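Local coordinates for protein Cyclo(L-leucyl-L-phenylalanyl) synthase (Streptomyces noursei, PDB 3OQV) that joins two amino acids, delivered as phenylalanyl-tRNA and leucyl-tRNA, into the cyclodipeptide cyclo(L-phenylalanyl-L-leucyl), an intermediate on the way to the antibacterial albonoursin, at residues 204-207 with 208-211. Sequence-based numbering, arbitrary orientation.
Sequences IDTP and ITAF
Thr206 and Thr209 meet at the first turn of helix 207-212, which follows strand 198-202 in this Rossmann-fold enzyme. The carbonyl oxygen Thr206 O accepts two bonds from one residue: Thr209 OG1 lies 2.7 Å from it, in the carbonyl plane, while Thr209 N, at 2.9 Å, sits above that plane. With chi1 at 71°, the hydroxyl is tucked between the backbone N and carbonyl carbon of Thr209, pointing back at Thr206. A valine in place of Thr209 has no hydroxyl to give, and would probably cost Thr206 O its in-plane hydrogen bond and crowd it with a methyl. Proline fits at 207, where the first turn requires no backbone N-H from it, and its ring packs on Ala155 and Val156 of helix 143-158. Pro207 O accepts a hydrogen bond from Ala210 N at 2.9 Å and a weak one from Phe211 N. On the buried side Ile208, a branched hydrocarbon suited to such a place, lines the pocket occupied by dithiane diol and touches Tyr202. The other end is loose: Ile204 and Asp205, both exposed, point away from the helix, and only their backbone comes near, Asp205 N lying 4.0 Å from Thr209 CG2. Thr206 OG1, hydrogen-bonded to His203 O, rests 3.6 Å from the methyl carbon Ile208 CG2.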
loop_
_atom_site.group_PDB
_atom_site.type_symbol
_atom_site.label_atom_id
_atom_site.label_comp_id
_atom_site.label_asym_id
_atom_site.label_seq_id
_atom_site.Cartn_x
_atom_site.Cartn_y
_atom_site.Cartn_z
ATOM N N ILE A 204 -10.235 5.899 -4.367
ATOM C CA ILE A 204 -10.150 7.364 -4.356
ATOM C C ILE A 204 -9.871 7.881 -2.954
ATOM O O ILE A 204 -10.241 7.250 -1.966
ATOM C CB ILE A 204 -11.442 8.050 -4.906
ATOM C CG1 ILE A 204 -12.604 7.902 -3.919
ATOM C CG2 ILE A 204 -11.811 7.507 -6.293
ATOM C CD1 ILE A 204 -13.901 8.570 -4.370
ATOM N N ASP A 205 -9.224 9.035 -2.870
ATOM C CA ASP A 205 -9.090 9.742 -1.602
ATOM C C ASP A 205 -8.047 9.081 -0.705
ATOM O O ASP A 205 -7.960 9.389 0.483
ATOM C CB ASP A 205 -10.438 9.806 -0.867
ATOM C CG ASP A 205 -11.442 10.724 -1.555
ATOM O OD1 ASP A 205 -11.027 11.505 -2.439
ATOM O OD2 ASP A 205 -12.650 10.653 -1.223
ATOM N N THR A 206 -7.266 8.163 -1.260
ATOM C CA THR A 206 -6.193 7.555 -0.483
ATOM C C THR A 206 -4.852 8.212 -0.786
ATOM O O THR A 206 -4.720 8.923 -1.787
ATOM C CB THR A 206 -6.117 6.024 -0.700
ATOM O OG1 THR A 206 -5.917 5.741 -2.090
ATOM C CG2 THR A 206 -7.404 5.368 -0.244
ATOM N N PRO A 207 -3.857 8.008 0.095
ATOM C CA PRO A 207 -2.617 8.762 -0.050
ATOM C C PRO A 207 -1.898 8.591 -1.400
ATOM O O PRO A 207 -1.241 9.522 -1.859
ATOM C CB PRO A 207 -1.758 8.233 1.099
ATOM C CG PRO A 207 -2.777 7.961 2.187
ATOM C CD PRO A 207 -3.966 7.381 1.430
ATOM N N ILE A 208 -1.978 7.411 -2.005
ATOM C CA ILE A 208 -1.364 7.201 -3.324
ATOM C C ILE A 208 -1.890 8.196 -4.370
ATOM O O ILE A 208 -1.151 8.612 -5.266
ATOM C CB ILE A 208 -1.543 5.755 -3.830
ATOM C CG1 ILE A 208 -0.690 5.506 -5.082
ATOM C CG2 ILE A 208 -3.010 5.465 -4.117
ATOM C CD1 ILE A 208 0.804 5.538 -4.838
ATOM N N THR A 209 -3.133 8.646 -4.206
ATOM C CA THR A 209 -3.701 9.586 -5.160
ATOM C C THR A 209 -3.045 10.958 -5.050
ATOM O O THR A 209 -3.015 11.712 -6.022
ATOM C CB THR A 209 -5.230 9.721 -5.029
ATOM O OG1 THR A 209 -5.545 10.415 -3.817
ATOM C CG2 THR A 209 -5.892 8.340 -5.027
ATOM N N ALA A 210 -2.431 11.243 -3.906
ATOM C CA ALA A 210 -1.629 12.458 -3.768
ATOM C C ALA A 210 -0.312 12.366 -4.538
ATOM O O ALA A 210 0.088 13.317 -5.208
ATOM C CB ALA A 210 -1.381 12.784 -2.288
ATOM N N PHE A 211 0.326 11.198 -4.501
ATOM C CA PHE A 211 1.484 10.932 -5.352
ATOM C C PHE A 211 1.121 11.050 -6.834
ATOM O O PHE A 211 1.851 11.658 -7.620
ATOM C CB PHE A 211 2.070 9.543 -5.048
ATOM C CG PHE A 211 3.212 9.154 -5.941
ATOM C CD1 PHE A 211 4.494 9.631 -5.703
ATOM C CD2 PHE A 211 2.995 8.350 -7.050
ATOM C CE1 PHE A 211 5.532 9.317 -6.565
ATOM C CE2 PHE A 211 4.031 8.033 -7.910
ATOM C CZ PHE A 211 5.301 8.511 -7.661
#